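Local coordinates for thiamin pyrophosphokinase family protein (Enterococcus faecalis, PDB 3MEL), which probably transfers diphosphate from ATP to thiamine, making thiamine diphosphate, and binds thiamine diphosphate and magnesium, at residues K153-Y158 against I209-K214; V147-D152 against N190-E195; R3-A8 against A21-F26. One frame throughout, in Å; residues are numbered along the deposited sequence.

Contact 1 (K153-Y158 against I209-K214); sequences KEYLAY and IQSKDK
E154 and Y155 both give their backbone N-H to one acceptor, S211 O. E154 N and Y155 N lie 3.0 and 2.9 Å from S211 O. The two donors reach the oxygen from opposite faces of its carbonyl plane. Y155 O is bonded in return by S211 N. I209 N gives a straight bond to A157 O (3.0 Å, 168°), while the return bond from A157 N to I209 O is weak. A157 CB touches I209 CB on the same face as Y155 and S211. On the other face L156 CD1 rests on Q210 CG. K153 crosses Q210 at about a right angle, with K153 CB 3.7 Å from S211 O and its bent chain running past Q210 O.

This is an antiparallel pair of strands, 155-160 and 206-211, with a classic beta bulge where E154 and Y155 face S211. Both strands belong to the beta-rich C-terminal half, which holds the family's vitamin B1 binding domain.

The carboxylate of E154 turns back: OE2 accepts D213 N at 3.0 Å on its syn side, 35° out of the carboxylate plane. The E154 chain is extended beyond CG (chi2 156°), which carries the carboxylate across K212 CB. Y155 OH makes a weak bond to D213 OD2 at the ring edge. E154 OE2 and D213 OD2 lie 4.3 Å apart, a like-charge pair probably eased by D213 N-H and by R105 of the second subunit, in a long, weak ion pair with D213. R105 also makes a cation-pi contact with Y155. K212 NZ forms a salt bridge to D152.

Contact 2 (V147-D152 against N190-E195); sequences VPKEPD and NEFIEE
K149 lays the base of its side chain flat on the ring of F192. Its CB sits 3.6 Å from the ring centroid and only 1° off the ring normal, a CH-pi contact over the middle of the face. CG is anti to the backbone N (chi1 178°), and this runs the chain onward across the same face, with CG 3.7 Å from F192 CD2. V147 meets the ring differently. Its carbonyl oxygen V147 O lies at the edge, near the ring plane, 3.2 Å from F192 CE1. Its methyl CG1 touches F192 CZ at 4.1 Å. The tight part is therefore one aromatic ring with a lysine chain on a face and a valine at its rim. Beside it, K149 N gives a nearly straight hydrogen bond to E195 O (2.7 Å, 171°). This bond fixes the start of the lysine side chain next to the ring.

The outer side is looser. P148 and E195 are exposed there, and the two chains meet little beyond the one backbone bond. K149 NZ stays 6.6 Å from E195 OE1, so the two charges form no ion pair. The amine instead bonds to K153 O, farther along its own chain. E194 also turns elsewhere, with OE1 in a salt bridge to R171.

The loop 191-195 carries the chain from strand 185-190, at the end of the large mixed sheet, to strand 196-200, the middle of the three-stranded antiparallel sheet. V147 pairs with A197 through the backbone, and the bond from K149 N to E195 O continues that ladder past the strand ends. F192 rests against L156 on strand 155-160, Q210 on strand 206-211 and A197 on strand 196-200, so it touches strands of both sheets.

Contact 3 (R3-A8 against A21-F26); sequences RVLLVA and ATYDYF
R3, V4 and L5 run beside Y23 to F26, and two straight backbone bonds join them: D24 N to R3 O (3.0 Å) and L5 N to Y25 O (3.1 Å, 175°). L5 and F26 form a parallel bridge, where strand 26-29 begins to pair with strand 3-7. These are neighbouring strands in the parallel part of the mixed sheet; segment 21-26 lies in the family's catalytic domain.

L5 sets its side chain against the ring of Y23. L5 CB sits over the centre of one face, 3.6 Å from the ring centroid, a CH-pi contact. L5 CG is anti to the backbone N (chi1 178°), which lays the methyls along the ring, L5 CD1 3.7 Å from Y23 CZ. The hydroxyl oxygen T22 OG1 lies over the opposite face and bonds to E19 O. L5 CD2 also touches the F26 ring. V4 points to the other side of the strand and brings CG1 to the edge of the Y25 ring, in its plane. F91 meets that ring too.

At the exposed end, the extended R3 chain runs past T22 O, with R3 CB 3.4 Å from it, and the guanidinium turns its edge to that oxygen. D24 OD2 accepts R3 N at 3.2 Å on the anti side, 33° out of the carboxylate plane.

Overall arrangement
Contact 1 and contact 3 reach the same mixed sheet, with centres about 23 Å apart. Contact 3 joins strand 3-7 to the loop leading into its parallel neighbour 26-29. Contact 1 joins antiparallel strands in the half with the vitamin B1 binding domain and is largely buried, with the second subunit against it. Contact 3 is only partly buried. Contact 2 is at the surface and links a loop to the smaller sheet. A salt bridge and a probable backbone bond, L156 N to N190 O, tie contacts 1 and 2. Contact 3 touches neither. Backbone ladders dominate contact 1, a lysine CH-pi contact with a phenylalanine contact 2, and parallel pairing with aromatic packing contact 3.

Contact 1 (K153-Y158 against I209-K214)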
loop_
_atom_site.group_PDB
_atom_site.type_symbol
_atom_site.label_atom_id
_atom_site.label_comp_id
_atom_site.label_asym_id
_atom_site.label_seq_id
_atom_site.Cartn_x
_atom_site.Cartn_y
_atom_site.Cartn_z
ATOM N N LYS A 153 6.906 16.728 7.307
ATOM C CA LYS A 153 6.775 15.311 7.624
ATOM C C LYS A 153 7.366 14.959 8.996
ATOM O O LYS A 153 8.320 15.577 9.426
ATOM C CB LYS A 153 7.438 14.473 6.529
ATOM C CG LYS A 153 6.891 14.696 5.135
ATOM C CD LYS A 153 5.460 14.194 4.997
ATOM C CE LYS A 153 5.029 14.080 3.526
ATOM N NZ LYS A 153 4.898 15.396 2.828
ATOM N N GLU A 154 6.804 13.956 9.667
ATOM C CA GLU A 154 7.273 13.536 10.989
ATOM C C GLU A 154 8.062 12.222 10.995
ATOM O O GLU A 154 8.936 12.025 11.842
ATOM C CB GLU A 154 6.093 13.413 11.960
ATOM C CG GLU A 154 5.204 14.653 12.014
ATOM C CD GLU A 154 3.776 14.351 12.475
ATOM O OE1 GLU A 154 3.193 15.212 13.183
ATOM O OE2 GLU A 154 3.239 13.264 12.121
ATOM N N TYR A 155 7.753 11.327 10.060
ATOM C CA TYR A 155 8.283 9.972 10.113
ATOM C C TYR A 155 9.177 9.624 8.931
ATOM O O TYR A 155 9.078 10.229 7.871
ATOM C CB TYR A 155 7.136 8.973 10.259
ATOM C CG TYR A 155 6.285 9.239 11.488
ATOM C CD1 TYR A 155 6.789 9.004 12.770
ATOM C CD2 TYR A 155 4.988 9.728 11.374
ATOM C CE1 TYR A 155 6.032 9.248 13.891
ATOM C CE2 TYR A 155 4.217 9.972 12.498
ATOM C CZ TYR A 155 4.747 9.726 13.756
ATOM O OH TYR A 155 3.996 9.973 14.888
ATOM N N LEU A 156 10.065 8.661 9.138
ATOM C CA LEU A 156 10.946 8.164 8.094
ATOM C C LEU A 156 10.833 6.636 8.042
ATOM O O LEU A 156 10.667 5.979 9.062
ATOM C CB LEU A 156 12.388 8.596 8.381
ATOM C CG LEU A 156 13.534 8.106 7.484
ATOM C CD1 LEU A 156 13.362 8.514 6.007
ATOM C CD2 LEU A 156 14.877 8.565 8.031
ATOM N N ALA A 157 10.909 6.056 6.858
ATOM C CA ALA A 157 10.730 4.622 6.751
ATOM C C ALA A 157 11.616 4.051 5.665
ATOM O O ALA A 157 11.786 4.641 4.592
ATOM C CB ALA A 157 9.299 4.298 6.475
ATOM N N TYR A 158 12.213 2.909 5.966
ATOM C CA TYR A 158 12.906 2.152 4.945
ATOM C C TYR A 158 12.115 0.888 4.660
ATOM O O TYR A 158 12.096 -0.064 5.448
ATOM C CB TYR A 158 14.341 1.857 5.356
ATOM C CG TYR A 158 15.160 3.117 5.499
ATOM C CD1 TYR A 158 15.896 3.615 4.435
ATOM C CD2 TYR A 158 15.181 3.818 6.699
ATOM C CE1 TYR A 158 16.635 4.787 4.568
ATOM C CE2 TYR A 158 15.907 4.957 6.844
ATOM C CZ TYR A 158 16.635 5.446 5.779
ATOM O OH TYR A 158 17.357 6.599 5.946
ATOM N N ILE A 209 10.264 6.192 2.539
ATOM C CA ILE A 209 8.968 6.852 2.704
ATOM C C ILE A 209 8.949 7.829 3.869
ATOM O O ILE A 209 9.319 7.470 4.977
ATOM C CB ILE A 209 7.812 5.832 2.895
ATOM C CG1 ILE A 209 7.598 4.998 1.628
ATOM C CG2 ILE A 209 6.523 6.544 3.276
ATOM C CD1 ILE A 209 6.517 3.957 1.772
ATOM N N GLN A 210 8.519 9.064 3.611
ATOM C CA GLN A 210 8.327 10.054 4.667
ATOM C C GLN A 210 6.849 10.368 4.812
ATOM O O GLN A 210 6.169 10.590 3.826
ATOM C CB GLN A 210 9.110 11.329 4.371
ATOM C CG GLN A 210 10.626 11.147 4.351
ATOM C CD GLN A 210 11.378 12.472 4.272
ATOM O OE1 GLN A 210 12.290 12.628 3.460
ATOM N NE2 GLN A 210 10.997 13.426 5.123
ATOM N N SER A 211 6.358 10.410 6.044
ATOM C CA SER A 211 4.922 10.427 6.283
ATOM C C SER A 211 4.602 11.275 7.501
ATOM O O SER A 211 5.512 11.728 8.187
ATOM C CB SER A 211 4.417 8.996 6.486
ATOM O OG SER A 211 5.243 8.252 7.391
ATOM N N LYS A 212 3.314 11.496 7.760
ATOM C CA LYS A 212 2.864 12.220 8.956
ATOM C C LYS A 212 1.426 11.848 9.308
ATOM O O LYS A 212 0.737 11.232 8.500
ATOM C CB LYS A 212 2.944 13.731 8.754
ATOM C CG LYS A 212 1.857 14.290 7.836
ATOM C CD LYS A 212 2.044 15.779 7.602
ATOM C CE LYS A 212 1.158 16.293 6.478
ATOM N NZ LYS A 212 1.447 17.725 6.145
ATOM N N ASP A 213 0.958 12.246 10.491
ATOM C CA ASP A 213 -0.376 11.824 10.911
ATOM C C ASP A 213 -1.538 12.685 10.385
ATOM O O ASP A 213 -1.334 13.740 9.791
ATOM C CB ASP A 213 -0.453 11.621 12.429
ATOM C CG ASP A 213 0.130 10.278 12.869
ATOM O OD1 ASP A 213 -0.044 9.267 12.140
ATOM O OD2 ASP A 213 0.767 10.245 13.948
ATOM N N LYS A 214 -2.757 12.186 10.584
ATOM C CA LYS A 214 -3.964 12.815 10.059
ATOM C C LYS A 214 -4.487 13.842 11.059
ATOM O O LYS A 214 -4.272 15.041 10.909
ATOM C CB LYS A 214 -5.044 11.746 9.778
ATOM C CG LYS A 214 -4.526 10.282 9.709
ATOM C CD LYS A 214 -5.673 9.248 9.524
ATOM C CE LYS A 214 -5.182 7.766 9.635
ATOM N NZ LYS A 214 -6.266 6.705 9.613
#

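Contact 2 (V147-D152 against N190-E195)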
loop_
_atom_site.group_PDB
_atom_site.type_symbol
_atom_site.label_atom_id
_atom_site.label_comp_id
_atom_site.label_asym_id
_atom_site.label_seq_id
_atom_site.Cartn_x
_atom_site.Cartn_y
_atom_site.Cartn_z
ATOM N N VAL A 147 19.336 11.541 2.838
ATOM C CA VAL A 147 17.903 11.667 2.688
ATOM C C VAL A 147 17.446 12.946 3.371
ATOM O O VAL A 147 17.235 12.962 4.586
ATOM C CB VAL A 147 17.182 10.458 3.306
ATOM C CG1 VAL A 147 15.678 10.622 3.205
ATOM C CG2 VAL A 147 17.647 9.168 2.637
ATOM N N PRO A 148 17.297 14.029 2.595
ATOM C CA PRO A 148 16.945 15.314 3.210
ATOM C C PRO A 148 15.515 15.286 3.740
ATOM O O PRO A 148 14.607 14.877 3.018
ATOM C CB PRO A 148 17.071 16.315 2.045
ATOM C CG PRO A 148 17.822 15.580 0.963
ATOM C CD PRO A 148 17.447 14.138 1.138
ATOM N N LYS A 149 15.313 15.717 4.977
ATOM C CA LYS A 149 13.978 15.719 5.537
ATOM C C LYS A 149 13.037 16.698 4.839
ATOM O O LYS A 149 13.401 17.841 4.537
ATOM C CB LYS A 149 14.017 16.043 7.014
ATOM C CG LYS A 149 12.645 16.102 7.639
ATOM C CD LYS A 149 12.738 16.635 9.039
ATOM C CE LYS A 149 11.397 17.068 9.549
ATOM N NZ LYS A 149 10.701 15.897 10.103
ATOM N N GLU A 150 11.818 16.230 4.587
ATOM C CA GLU A 150 10.727 17.078 4.125
ATOM C C GLU A 150 10.121 17.820 5.309
ATOM O O GLU A 150 9.750 17.207 6.311
ATOM C CB GLU A 150 9.684 16.252 3.380
ATOM C CG GLU A 150 10.244 15.683 2.092
ATOM C CD GLU A 150 9.183 15.043 1.208
ATOM O OE1 GLU A 150 7.990 15.063 1.614
ATOM O OE2 GLU A 150 9.546 14.531 0.111
ATOM N N PRO A 151 10.036 19.156 5.199
ATOM C CA PRO A 151 9.718 20.024 6.344
ATOM C C PRO A 151 8.392 19.694 7.033
ATOM O O PRO A 151 8.313 19.806 8.259
ATOM C CB PRO A 151 9.666 21.417 5.727
ATOM C CG PRO A 151 10.378 21.297 4.428
ATOM C CD PRO A 151 10.199 19.913 3.946
ATOM N N ASP A 152 7.381 19.284 6.266
ATOM C CA ASP A 152 6.051 18.986 6.818
ATOM C C ASP A 152 5.855 17.540 7.331
ATOM O O ASP A 152 4.762 17.172 7.750
ATOM C CB ASP A 152 4.967 19.298 5.782
ATOM C CG ASP A 152 4.711 18.127 4.837
ATOM O OD1 ASP A 152 5.667 17.681 4.147
ATOM O OD2 ASP A 152 3.554 17.642 4.787
ATOM N N ASN A 190 10.392 5.321 11.864
ATOM C CA ASN A 190 11.662 5.931 12.208
ATOM C C ASN A 190 11.522 7.463 12.192
ATOM O O ASN A 190 10.552 7.989 11.661
ATOM C CB ASN A 190 12.740 5.464 11.234
ATOM C CG ASN A 190 14.115 5.567 11.816
ATOM O OD1 ASN A 190 14.319 6.276 12.794
ATOM N ND2 ASN A 190 15.072 4.858 11.230
ATOM N N GLU A 191 12.472 8.176 12.794
ATOM C CA GLU A 191 12.444 9.643 12.815
ATOM C C GLU A 191 13.795 10.257 12.458
ATOM O O GLU A 191 14.846 9.635 12.605
ATOM C CB GLU A 191 11.995 10.171 14.173
ATOM C CG GLU A 191 10.587 9.803 14.571
ATOM C CD GLU A 191 10.248 10.272 15.979
ATOM O OE1 GLU A 191 10.997 11.105 16.521
ATOM O OE2 GLU A 191 9.235 9.822 16.553
ATOM N N PHE A 192 13.743 11.489 11.965
ATOM C CA PHE A 192 14.940 12.273 11.727
ATOM C C PHE A 192 15.410 12.852 13.048
ATOM O O PHE A 192 14.592 13.293 13.860
ATOM C CB PHE A 192 14.637 13.417 10.772
ATOM C CG PHE A 192 14.506 12.993 9.344
ATOM C CD1 PHE A 192 15.627 12.909 8.528
ATOM C CD2 PHE A 192 13.262 12.674 8.808
ATOM C CE1 PHE A 192 15.515 12.519 7.209
ATOM C CE2 PHE A 192 13.143 12.282 7.484
ATOM C CZ PHE A 192 14.270 12.200 6.686
ATOM N N ILE A 193 16.720 12.846 13.277
ATOM C CA ILE A 193 17.260 13.590 14.403
ATOM C C ILE A 193 17.867 14.910 13.906
ATOM O O ILE A 193 17.841 15.924 14.608
ATOM C CB ILE A 193 18.255 12.766 15.262
ATOM C CG1 ILE A 193 19.416 12.245 14.418
ATOM C CG2 ILE A 193 17.540 11.612 15.981
ATOM C CD1 ILE A 193 20.404 11.413 15.223
ATOM N N GLU A 194 18.381 14.900 12.679
ATOM C CA GLU A 194 18.871 16.125 12.054
ATOM C C GLU A 194 17.909 16.562 10.945
ATOM O O GLU A 194 16.715 16.248 10.984
ATOM C CB GLU A 194 20.268 15.910 11.469
ATOM C CG GLU A 194 21.287 15.352 12.452
ATOM C CD GLU A 194 22.574 14.935 11.764
ATOM O OE1 GLU A 194 22.555 14.793 10.515
ATOM O OE2 GLU A 194 23.595 14.759 12.471
ATOM N N GLU A 195 18.434 17.276 9.954
ATOM C CA GLU A 195 17.632 17.662 8.806
ATOM C C GLU A 195 17.839 16.654 7.675
ATOM O O GLU A 195 17.217 16.747 6.602
ATOM C CB GLU A 195 17.999 19.080 8.352
ATOM C CG GLU A 195 17.911 20.129 9.471
ATOM C CD GLU A 195 16.561 20.129 10.186
ATOM O OE1 GLU A 195 15.523 20.311 9.502
ATOM O OE2 GLU A 195 16.544 19.953 11.431
#

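Contact 3 (R3-A8 against A21-F26)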
loop_
_atom_site.group_PDB
_atom_site.type_symbol
_atom_site.label_atom_id
_atom_site.label_comp_id
_atom_site.label_asym_id
_atom_site.label_seq_id
_atom_site.Cartn_x
_atom_site.Cartn_y
_atom_site.Cartn_z
ATOM N N ARG A 3 11.199 19.180 -13.601
ATOM C CA ARG A 3 10.235 18.370 -12.886
ATOM C C ARG A 3 8.952 18.223 -13.678
ATOM O O ARG A 3 8.528 19.164 -14.351
ATOM C CB ARG A 3 9.934 18.989 -11.535
ATOM C CG ARG A 3 11.148 19.091 -10.667
ATOM C CD ARG A 3 10.775 19.638 -9.314
ATOM N NE ARG A 3 11.964 19.865 -8.506
ATOM C CZ ARG A 3 12.560 21.042 -8.377
ATOM N NH1 ARG A 3 12.066 22.109 -8.999
ATOM N NH2 ARG A 3 13.643 21.153 -7.621
ATOM N N VAL A 4 8.337 17.048 -13.614
ATOM C CA VAL A 4 7.052 16.870 -14.260
ATOM C C VAL A 4 6.045 16.433 -13.234
ATOM O O VAL A 4 6.363 15.633 -12.373
ATOM C CB VAL A 4 7.118 15.827 -15.361
ATOM C CG1 VAL A 4 5.771 15.728 -16.057
ATOM C CG2 VAL A 4 8.240 16.160 -16.353
ATOM N N LEU A 5 4.831 16.958 -13.312
ATOM C CA LEU A 5 3.785 16.597 -12.354
ATOM C C LEU A 5 2.642 15.811 -12.996
ATOM O O LEU A 5 2.039 16.293 -13.942
ATOM C CB LEU A 5 3.204 17.850 -11.717
ATOM C CG LEU A 5 2.080 17.565 -10.732
ATOM C CD1 LEU A 5 2.654 16.999 -9.450
ATOM C CD2 LEU A 5 1.296 18.811 -10.436
ATOM N N LEU A 6 2.332 14.619 -12.473
ATOM C CA LEU A 6 1.258 13.775 -13.030
ATOM C C LEU A 6 0.067 13.651 -12.079
ATOM O O LEU A 6 0.256 13.524 -10.886
ATOM C CB LEU A 6 1.789 12.389 -13.403
ATOM C CG LEU A 6 2.982 12.346 -14.360
ATOM C CD1 LEU A 6 4.254 12.692 -13.597
ATOM C CD2 LEU A 6 3.124 11.002 -15.040
ATOM N N VAL A 7 -1.156 13.689 -12.601
ATOM C CA VAL A 7 -2.344 13.712 -11.741
ATOM C C VAL A 7 -3.366 12.598 -12.047
ATOM O O VAL A 7 -4.106 12.655 -13.022
ATOM C CB VAL A 7 -3.037 15.088 -11.800
ATOM C CG1 VAL A 7 -4.129 15.180 -10.770
ATOM C CG2 VAL A 7 -2.011 16.209 -11.605
ATOM N N ALA A 8 -3.380 11.566 -11.209
ATOM C CA ALA A 8 -4.400 10.534 -11.275
ATOM C C ALA A 8 -5.721 11.083 -10.748
ATOM O O ALA A 8 -5.822 12.262 -10.406
ATOM C CB ALA A 8 -3.980 9.334 -10.481
ATOM N N ALA A 21 5.160 26.579 -9.911
ATOM C CA ALA A 21 6.428 27.089 -10.437
ATOM C C ALA A 21 7.422 25.940 -10.616
ATOM O O ALA A 21 8.199 25.904 -11.575
ATOM C CB ALA A 21 7.011 28.135 -9.510
ATOM N N THR A 22 7.370 24.987 -9.694
ATOM C CA THR A 22 8.376 23.947 -9.616
ATOM C C THR A 22 8.261 22.936 -10.759
ATOM O O THR A 22 9.231 22.254 -11.093
ATOM C CB THR A 22 8.350 23.249 -8.223
ATOM O OG1 THR A 22 7.432 22.144 -8.232
ATOM C CG2 THR A 22 7.969 24.258 -7.119
ATOM N N TYR A 23 7.082 22.862 -11.372
ATOM C CA TYR A 23 6.858 21.938 -12.487
ATOM C C TYR A 23 6.932 22.624 -13.856
ATOM O O TYR A 23 6.487 23.755 -14.023
ATOM C CB TYR A 23 5.538 21.199 -12.305
ATOM C CG TYR A 23 5.451 20.545 -10.966
ATOM C CD1 TYR A 23 6.307 19.507 -10.626
ATOM C CD2 TYR A 23 4.531 20.980 -10.021
ATOM C CE1 TYR A 23 6.245 18.911 -9.373
ATOM C CE2 TYR A 23 4.461 20.398 -8.771
ATOM C CZ TYR A 23 5.318 19.363 -8.452
ATOM O OH TYR A 23 5.241 18.797 -7.204
ATOM N N ASP A 24 7.533 21.929 -14.816
ATOM C CA ASP A 24 7.733 22.431 -16.169
ATOM C C ASP A 24 6.772 21.782 -17.165
ATOM O O ASP A 24 6.858 22.043 -18.362
ATOM C CB ASP A 24 9.151 22.118 -16.636
ATOM C CG ASP A 24 10.200 22.682 -15.726
ATOM O OD1 ASP A 24 10.181 23.903 -15.467
ATOM O OD2 ASP A 24 11.055 21.901 -15.269
ATOM N N TYR A 25 5.872 20.936 -16.674
ATOM C CA TYR A 25 5.015 20.142 -17.537
ATOM C C TYR A 25 3.954 19.492 -16.661
ATOM O O TYR A 25 4.280 18.865 -15.659
ATOM C CB TYR A 25 5.853 19.069 -18.237
ATOM C CG TYR A 25 5.205 18.417 -19.442
ATOM C CD1 TYR A 25 4.928 19.157 -20.590
ATOM C CD2 TYR A 25 4.887 17.051 -19.449
ATOM C CE1 TYR A 25 4.338 18.566 -21.698
ATOM C CE2 TYR A 25 4.309 16.452 -20.560
ATOM C CZ TYR A 25 4.039 17.217 -21.676
ATOM O OH TYR A 25 3.461 16.648 -22.785
ATOM N N PHE A 26 2.686 19.644 -17.031
ATOM C CA PHE A 26 1.600 19.089 -16.236
ATOM C C PHE A 26 0.847 18.012 -17.003
ATOM O O PHE A 26 0.414 18.230 -18.135
ATOM C CB PHE A 26 0.638 20.189 -15.786
ATOM C CG PHE A 26 1.243 21.171 -14.824
ATOM C CD1 PHE A 26 0.733 21.321 -13.551
ATOM C CD2 PHE A 26 2.324 21.961 -15.198
ATOM C CE1 PHE A 26 1.276 22.243 -12.663
ATOM C CE2 PHE A 26 2.871 22.879 -14.318
ATOM C CZ PHE A 26 2.346 23.010 -13.043
#